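Local coordinates for putative GH105 family protein (PDB 3QWT) that is of uncertain function but, as a possible member of glycoside hydrolase family 105 with an alpha/alpha toroid fold, may cleave unsaturated uronyl-containing saccharides, at residues Trp67-Gly72 and Met362-Met368; Gly61-Trp65 and Trp95-Phe100. All blocks are in the same frame, centred on the assembly; numbering follows the deposited sequence.

Along the chain the segments come in the order 61-65, 67-72, 95-100 and 362-368, so the two interactions interleave, and their centres lie about 13 Å apart. Interaction 1, about 8 Å from the centre of the chain, sets the start of helix 67-83 beside that of helix 363-377 and so brings early and late parts of the alpha/alpha toroid together. Interaction 2, about 19 Å from that centre, fastens the loop leading into helix 67-83 to helix 86-102, the next helix in sequence. His69 joins them: its NE2 probably hydrogen-bonds Gly61 O (2.9 Å), and its CB packs on Trp95. The start of helix 67-83 thus contacts both helix 86-102 and helix 363-377.

Interaction 1: Trp67-Gly72 and Met362-Met368; sequences WTHGVG and MPYGQAM
Tyr364 lays its ring against the six-membered ring of Trp67 in an offset stack, centroids 4.6 Å apart and planes inclined by 20°. Trp67 CH2 stands over one face of the phenol, toward its rim, 3.2 Å from Tyr364 CD2. Both aromatic side chains have CG between the backbone N and the carbonyl carbon (chi1 57° for Tyr364), which stands the rings together beside the two helix starts. Thr68 packs against both rings: its methyl CG2 meets the edge of the phenol, 3.4 Å from Tyr364 CD2, and also covers the Trp67 ring. Its hydroxyl, hydrogen-bonded to Thr59 O, lies against Pro363 CG, while Pro363 CB packs 3.6 Å from Thr68 O. One turn on, Val71 CG1 rests on Tyr364 CB at 3.8 Å, and Ala367 CB presses tightly on Gly72 CA. No hydrogen bond crosses; Tyr364 OH is held by Ser342 O. The axes of the two short helical segments run nearly parallel, at 16°, with a closest approach of 7.6 Å, as two toroid helices side by side. Beyond them, helix 170-184 touches Trp67 and Val71 through Met173, helix 231-248 contributes Arg232 and Trp236, and helix 294-309 packs Ser295 against Tyr364 and Met368.

Interaction 2: Gly61-Trp65 and Trp95-Phe100; sequences GWAGW and WFADRF
A type I beta turn, Gly61 to Gly64, and the Trp65 that follows it line the edge of the indole of Trp95 on helix 86-102. Trp95 NE1 reaches two backbone oxygens by weak, bent hydrogen bonds, to Trp62 O at 3.1 Å and to Gly64 O at 3.2 Å, with N-H...O angles of 133° and 124°. The Trp62 ring turns one face to Trp95 CD1, which lies 3.4 Å from Trp62 CE2, the two indoles meeting obliquely. From the far end of the Trp95 indole, CH2 points at the face of Trp65 in an edge-to-face pair with planes 68° apart. The three tryptophans form an aromatic cluster that anchors the loop before helix 67-83 to the next helix of the toroid. Arg99, its chain bent at chi2 and chi3, folds back against the turn; its CG covers the centre of one Trp95 face. Ala63 O sits over the face of the guanidinium, 3.1 Å from Arg99 CZ, where the N-H groups do not point at it, so no hydrogen bond forms, while NH1 forms a salt bridge with Glu102. Trp65 CH2 meets the edge of Phe100 at CE1 (4.0 Å), and Trp65 NE1 is hydrogen-bonded to Thr111 O. Phe100 O accepts a hydrogen bond from Arg23 of a second subunit.

Interaction 1: Trp67-Gly72 and Met362-Met368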
ATOM      1  N   TRP A  67      37.122  19.706  11.555  1.00 41.68           N
ATOM      2  CA  TRP A  67      36.206  19.936  10.441  1.00 36.88           C
ATOM      3  C   TRP A  67      36.957  19.973   9.125  1.00 26.68           C
ATOM      4  O   TRP A  67      36.425  19.604   8.079  1.00 29.29           O
ATOM      5  CB  TRP A  67      35.381  21.213  10.642  1.00 29.06           C
ATOM      6  CG  TRP A  67      36.185  22.483  10.553  1.00 34.74           C
ATOM      7  CD1 TRP A  67      36.842  23.111  11.574  1.00 36.86           C
ATOM      8  CD2 TRP A  67      36.417  23.272   9.383  1.00 39.92           C
ATOM      9  NE1 TRP A  67      37.465  24.241  11.112  1.00 39.25           N
ATOM     10  CE2 TRP A  67      37.224  24.364   9.770  1.00 35.17           C
ATOM     11  CE3 TRP A  67      36.025  23.161   8.046  1.00 46.93           C
ATOM     12  CZ2 TRP A  67      37.645  25.341   8.868  1.00 35.28           C
ATOM     13  CZ3 TRP A  67      36.435  24.133   7.151  1.00 43.73           C
ATOM     14  CH2 TRP A  67      37.245  25.210   7.568  1.00 41.97           C
ATOM     15  N   THR A  68      38.207  20.390   9.182  1.00 25.40           N
ATOM     16  CA  THR A  68      38.968  20.620   7.961  1.00 36.54           C
ATOM     17  C   THR A  68      39.191  19.293   7.268  1.00 35.27           C
ATOM     18  O   THR A  68      38.960  19.156   6.072  1.00 38.99           O
ATOM     19  CB  THR A  68      40.325  21.309   8.254  1.00 47.73           C
ATOM     20  OG1 THR A  68      41.130  20.454   9.083  1.00 52.08           O
ATOM     21  CG2 THR A  68      40.093  22.647   8.957  1.00 40.38           C
ATOM     22  N   HIS A  69      39.636  18.310   8.038  1.00 29.31           N
ATOM     23  CA  HIS A  69      39.748  16.944   7.547  1.00 33.47           C
ATOM     24  C   HIS A  69      38.399  16.435   7.063  1.00 30.96           C
ATOM     25  O   HIS A  69      38.325  15.668   6.106  1.00 32.09           O
ATOM     26  CB  HIS A  69      40.297  16.035   8.653  1.00 39.21           C
ATOM     27  CG  HIS A  69      41.482  16.617   9.349  1.00 40.16           C
ATOM     28  ND1 HIS A  69      41.368  17.502  10.398  1.00 41.16           N
ATOM     29  CD2 HIS A  69      42.809  16.496   9.104  1.00 42.19           C
ATOM     30  CE1 HIS A  69      42.570  17.877  10.793  1.00 40.17           C
ATOM     31  NE2 HIS A  69      43.462  17.279  10.021  1.00 45.12           N
ATOM     32  N   GLY A  70      37.335  16.877   7.723  1.00 28.23           N
ATOM     33  CA  GLY A  70      35.988  16.482   7.333  1.00 31.72           C
ATOM     34  C   GLY A  70      35.730  16.904   5.899  1.00 33.26           C
ATOM     35  O   GLY A  70      35.302  16.107   5.068  1.00 30.25           O
ATOM     36  N   VAL A  71      36.013  18.168   5.609  1.00 33.86           N
ATOM     37  CA  VAL A  71      35.847  18.680   4.264  1.00 41.16           C
ATOM     38  C   VAL A  71      36.819  17.988   3.323  1.00 37.32           C
ATOM     39  O   VAL A  71      36.441  17.571   2.228  1.00 34.86           O
ATOM     40  CB  VAL A  71      36.034  20.211   4.197  1.00 42.50           C
ATOM     41  CG1 VAL A  71      35.983  20.671   2.758  1.00 43.08           C
ATOM     42  CG2 VAL A  71      34.945  20.902   5.004  1.00 36.05           C
ATOM     43  N   GLY A  72      38.066  17.839   3.758  1.00 32.93           N
ATOM     44  CA  GLY A  72      39.049  17.122   2.962  1.00 33.70           C
ATOM     45  C   GLY A  72      38.571  15.750   2.500  1.00 34.53           C
ATOM     46  O   GLY A  72      38.614  15.430   1.314  1.00 38.32           O
HETATM   47  N   MSE A 362      45.261  24.655   3.404  1.00 39.74           N
HETATM   48  CA  MSE A 362      44.474  23.885   4.363  1.00 43.26           C
HETATM   49  C   MSE A 362      43.795  22.697   3.708  1.00 45.64           C
HETATM   50  O   MSE A 362      43.540  22.706   2.507  1.00 41.78           O
HETATM   51  CB  MSE A 362      43.428  24.777   5.046  1.00 40.37           C
HETATM   52  CG  MSE A 362      44.051  25.943   5.807  1.00 41.68           C
HETATM   53 SE   MSE A 362      44.894  25.307   7.456  0.61 49.07          SE
HETATM   54  CE  MSE A 362      43.283  25.272   8.561  1.00 41.95           C
ATOM     55  N   PRO A 363      43.521  21.652   4.497  1.00 45.44           N
ATOM     56  CA  PRO A 363      42.778  20.498   3.980  1.00 50.27           C
ATOM     57  C   PRO A 363      41.533  20.933   3.196  1.00 48.68           C
ATOM     58  O   PRO A 363      41.305  20.448   2.095  1.00 48.97           O
ATOM     59  CB  PRO A 363      42.384  19.743   5.252  1.00 49.33           C
ATOM     60  CG  PRO A 363      43.493  20.047   6.207  1.00 49.54           C
ATOM     61  CD  PRO A 363      43.929  21.472   5.901  1.00 44.39           C
ATOM     62  N   TYR A 364      40.752  21.856   3.740  1.00 53.26           N
ATOM     63  CA  TYR A 364      39.539  22.296   3.051  1.00 50.97           C
ATOM     64  C   TYR A 364      39.834  23.116   1.790  1.00 52.74           C
ATOM     65  O   TYR A 364      39.063  23.084   0.827  1.00 51.58           O
ATOM     66  CB  TYR A 364      38.631  23.073   3.997  1.00 41.74           C
ATOM     67  CG  TYR A 364      39.287  24.268   4.637  1.00 47.60           C
ATOM     68  CD1 TYR A 364      39.340  25.491   3.980  1.00 49.86           C
ATOM     69  CD2 TYR A 364      39.837  24.180   5.910  1.00 46.56           C
ATOM     70  CE1 TYR A 364      39.934  26.598   4.573  1.00 50.84           C
ATOM     71  CE2 TYR A 364      40.426  25.279   6.514  1.00 45.92           C
ATOM     72  CZ  TYR A 364      40.479  26.485   5.841  1.00 48.79           C
ATOM     73  OH  TYR A 364      41.071  27.577   6.448  1.00 44.96           O
ATOM     74  N   GLY A 365      40.948  23.842   1.794  1.00 46.42           N
ATOM     75  CA  GLY A 365      41.373  24.555   0.605  1.00 46.55           C
ATOM     76  C   GLY A 365      41.578  23.596  -0.551  1.00 45.88           C
ATOM     77  O   GLY A 365      40.978  23.746  -1.609  1.00 46.55           O
ATOM     78  N   GLN A 366      42.432  22.600  -0.340  1.00 47.03           N
ATOM     79  CA  GLN A 366      42.678  21.565  -1.336  1.00 47.30           C
ATOM     80  C   GLN A 366      41.401  20.790  -1.668  1.00 48.45           C
ATOM     81  O   GLN A 366      41.126  20.465  -2.824  1.00 55.37           O
ATOM     82  CB  GLN A 366      43.724  20.577  -0.816  1.00 47.77           C
ATOM     83  CG  GLN A 366      45.006  21.219  -0.287  1.00 45.12           C
ATOM     84  CD  GLN A 366      45.670  22.103  -1.312  1.00 44.57           C
ATOM     85  OE1 GLN A 366      45.779  23.319  -1.128  1.00 45.35           O
ATOM     86  NE2 GLN A 366      46.113  21.499  -2.408  1.00 47.02           N
ATOM     87  N   ALA A 367      40.626  20.468  -0.647  1.00 35.92           N
ATOM     88  CA  ALA A 367      39.477  19.605  -0.867  1.00 46.11           C
ATOM     89  C   ALA A 367      38.455  20.330  -1.721  1.00 42.86           C
ATOM     90  O   ALA A 367      37.932  19.778  -2.687  1.00 45.27           O
ATOM     91  CB  ALA A 367      38.868  19.140   0.455  1.00 41.91           C
HETATM   92  N   MSE A 368      38.198  21.584  -1.384  1.00 41.17           N
HETATM   93  CA  MSE A 368      37.210  22.349  -2.141  1.00 46.06           C
HETATM   94  C   MSE A 368      37.639  22.516  -3.603  1.00 42.67           C
HETATM   95  O   MSE A 368      36.821  22.410  -4.512  1.00 42.08           O
HETATM   96  CB  MSE A 368      36.902  23.672  -1.443  1.00 47.21           C
HETATM   97  CG  MSE A 368      36.161  23.435  -0.133  1.00 46.51           C
HETATM   98 SE   MSE A 368      36.369  24.888   1.135  0.87 59.81          SE
HETATM   99  CE  MSE A 368      34.782  25.926   0.625  1.00 34.61           C
TER

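Interaction 2: Gly61-Trp65 and Trp95-Phe100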
ATOM      1  N   GLY A  61      47.777  20.046   9.248  1.00 42.13           N
ATOM      2  CA  GLY A  61      48.340  18.752   8.877  1.00 43.53           C
ATOM      3  C   GLY A  61      47.275  17.657   8.738  1.00 48.72           C
ATOM      4  O   GLY A  61      46.183  17.745   9.313  1.00 42.05           O
ATOM      5  N   TRP A  62      47.600  16.610   7.985  1.00 42.26           N
ATOM      6  CA  TRP A  62      46.645  15.555   7.679  1.00 35.63           C
ATOM      7  C   TRP A  62      46.337  14.649   8.870  1.00 38.62           C
ATOM      8  O   TRP A  62      45.203  14.166   9.025  1.00 34.06           O
ATOM      9  CB  TRP A  62      47.139  14.724   6.489  1.00 41.33           C
ATOM     10  CG  TRP A  62      46.106  13.743   5.920  1.00 44.07           C
ATOM     11  CD1 TRP A  62      46.298  12.412   5.640  1.00 40.49           C
ATOM     12  CD2 TRP A  62      44.753  14.032   5.559  1.00 38.12           C
ATOM     13  NE1 TRP A  62      45.143  11.865   5.125  1.00 37.41           N
ATOM     14  CE2 TRP A  62      44.180  12.835   5.075  1.00 36.76           C
ATOM     15  CE3 TRP A  62      43.966  15.185   5.603  1.00 38.70           C
ATOM     16  CZ2 TRP A  62      42.859  12.761   4.644  1.00 38.89           C
ATOM     17  CZ3 TRP A  62      42.653  15.108   5.179  1.00 42.09           C
ATOM     18  CH2 TRP A  62      42.114  13.907   4.701  1.00 40.72           C
ATOM     19  N   ALA A  63      47.329  14.430   9.726  1.00 40.40           N
ATOM     20  CA  ALA A  63      47.151  13.492  10.825  1.00 48.37           C
ATOM     21  C   ALA A  63      46.216  14.009  11.926  1.00 56.12           C
ATOM     22  O   ALA A  63      46.090  13.384  12.980  1.00 61.92           O
ATOM     23  CB  ALA A  63      48.494  13.072  11.401  1.00 41.32           C
ATOM     24  N   GLY A  64      45.542  15.128  11.674  1.00 48.32           N
ATOM     25  CA  GLY A  64      44.642  15.703  12.661  1.00 35.62           C
ATOM     26  C   GLY A  64      43.187  15.261  12.527  1.00 37.10           C
ATOM     27  O   GLY A  64      42.805  14.600  11.566  1.00 34.68           O
ATOM     28  N   TRP A  65      42.379  15.635  13.512  1.00 32.86           N
ATOM     29  CA  TRP A  65      40.944  15.419  13.467  1.00 39.72           C
ATOM     30  C   TRP A  65      40.171  16.704  13.744  1.00 36.84           C
ATOM     31  O   TRP A  65      39.969  17.084  14.899  1.00 41.29           O
ATOM     32  CB  TRP A  65      40.541  14.350  14.483  1.00 38.57           C
ATOM     33  CG  TRP A  65      39.082  13.906  14.422  1.00 36.06           C
ATOM     34  CD1 TRP A  65      38.007  14.606  13.926  1.00 36.36           C
ATOM     35  CD2 TRP A  65      38.560  12.642  14.874  1.00 37.29           C
ATOM     36  NE1 TRP A  65      36.846  13.853  14.053  1.00 34.79           N
ATOM     37  CE2 TRP A  65      37.163  12.650  14.635  1.00 33.88           C
ATOM     38  CE3 TRP A  65      39.137  11.516  15.478  1.00 34.19           C
ATOM     39  CZ2 TRP A  65      36.344  11.572  14.972  1.00 34.13           C
ATOM     40  CZ3 TRP A  65      38.321  10.439  15.807  1.00 31.01           C
ATOM     41  CH2 TRP A  65      36.939  10.478  15.560  1.00 33.20           C
ATOM     42  N   TRP A  95      42.927   7.301   6.710  1.00 34.24           N
ATOM     43  CA  TRP A  95      42.684   8.358   7.677  1.00 36.19           C
ATOM     44  C   TRP A  95      41.780   7.849   8.791  1.00 37.16           C
ATOM     45  O   TRP A  95      42.040   8.080   9.975  1.00 35.61           O
ATOM     46  CB  TRP A  95      42.039   9.573   7.023  1.00 30.82           C
ATOM     47  CG  TRP A  95      41.957  10.759   7.941  1.00 34.55           C
ATOM     48  CD1 TRP A  95      42.884  11.765   8.062  1.00 36.99           C
ATOM     49  CD2 TRP A  95      40.901  11.076   8.861  1.00 33.03           C
ATOM     50  NE1 TRP A  95      42.466  12.678   8.989  1.00 32.41           N
ATOM     51  CE2 TRP A  95      41.256  12.289   9.499  1.00 30.79           C
ATOM     52  CE3 TRP A  95      39.687  10.461   9.204  1.00 28.39           C
ATOM     53  CZ2 TRP A  95      40.443  12.901  10.462  1.00 28.76           C
ATOM     54  CZ3 TRP A  95      38.877  11.071  10.162  1.00 27.83           C
ATOM     55  CH2 TRP A  95      39.259  12.283  10.776  1.00 24.89           C
ATOM     56  N   PHE A  96      40.705   7.173   8.412  1.00 32.98           N
ATOM     57  CA  PHE A  96      39.782   6.643   9.406  1.00 33.36           C
ATOM     58  C   PHE A  96      40.431   5.603  10.307  1.00 30.33           C
ATOM     59  O   PHE A  96      40.239   5.628  11.515  1.00 32.12           O
ATOM     60  CB  PHE A  96      38.518   6.076   8.757  1.00 27.50           C
ATOM     61  CG  PHE A  96      37.531   7.130   8.360  1.00 26.72           C
ATOM     62  CD1 PHE A  96      37.018   7.998   9.307  1.00 21.72           C
ATOM     63  CD2 PHE A  96      37.124   7.261   7.043  1.00 28.41           C
ATOM     64  CE1 PHE A  96      36.121   8.986   8.954  1.00 24.91           C
ATOM     65  CE2 PHE A  96      36.219   8.242   6.683  1.00 28.07           C
ATOM     66  CZ  PHE A  96      35.721   9.104   7.640  1.00 32.55           C
ATOM     67  N   ALA A  97      41.199   4.692   9.725  1.00 30.51           N
ATOM     68  CA  ALA A  97      41.832   3.643  10.514  1.00 31.37           C
ATOM     69  C   ALA A  97      42.826   4.263  11.508  1.00 39.70           C
ATOM     70  O   ALA A  97      42.840   3.940  12.704  1.00 40.55           O
ATOM     71  CB  ALA A  97      42.515   2.643   9.606  1.00 30.26           C
ATOM     72  N   ASP A  98      43.637   5.182  11.011  1.00 36.27           N
ATOM     73  CA  ASP A  98      44.609   5.859  11.853  1.00 34.73           C
ATOM     74  C   ASP A  98      43.932   6.599  13.002  1.00 32.50           C
ATOM     75  O   ASP A  98      44.354   6.488  14.150  1.00 32.16           O
ATOM     76  CB  ASP A  98      45.452   6.838  11.023  1.00 42.82           C
ATOM     77  CG  ASP A  98      46.380   6.130  10.042  1.00 44.58           C
ATOM     78  OD1 ASP A  98      46.564   4.895  10.165  1.00 46.05           O
ATOM     79  OD2 ASP A  98      46.934   6.814   9.156  1.00 42.56           O
ATOM     80  N   ARG A  99      42.885   7.358  12.701  1.00 30.58           N
ATOM     81  CA  ARG A  99      42.239   8.157  13.734  1.00 34.61           C
ATOM     82  C   ARG A  99      41.554   7.246  14.748  1.00 36.61           C
ATOM     83  O   ARG A  99      41.493   7.537  15.943  1.00 37.46           O
ATOM     84  CB  ARG A  99      41.207   9.101  13.120  1.00 37.21           C
ATOM     85  CG  ARG A  99      41.747  10.111  12.120  1.00 37.41           C
ATOM     86  CD  ARG A  99      42.594  11.187  12.778  1.00 33.50           C
ATOM     87  NE  ARG A  99      43.926  10.722  13.135  1.00 35.48           N
ATOM     88  CZ  ARG A  99      44.943  10.607  12.280  1.00 39.17           C
ATOM     89  NH1 ARG A  99      46.126  10.180  12.701  1.00 35.97           N
ATOM     90  NH2 ARG A  99      44.774  10.906  11.003  1.00 40.13           N
ATOM     91  N   PHE A 100      41.017   6.140  14.261  1.00 34.48           N
ATOM     92  CA  PHE A 100      40.249   5.271  15.121  1.00 38.07           C
ATOM     93  C   PHE A 100      41.173   4.488  16.049  1.00 40.46           C
ATOM     94  O   PHE A 100      40.875   4.346  17.235  1.00 37.51           O
ATOM     95  CB  PHE A 100      39.316   4.352  14.315  1.00 41.21           C
ATOM     96  CG  PHE A 100      38.130   5.061  13.717  1.00 34.16           C
ATOM     97  CD1 PHE A 100      37.817   6.360  14.086  1.00 35.97           C
ATOM     98  CD2 PHE A 100      37.333   4.431  12.778  1.00 34.43           C
ATOM     99  CE1 PHE A 100      36.727   7.015  13.531  1.00 38.68           C
ATOM    100  CE2 PHE A 100      36.239   5.086  12.219  1.00 37.15           C
ATOM    101  CZ  PHE A 100      35.938   6.382  12.598  1.00 35.91           C
TER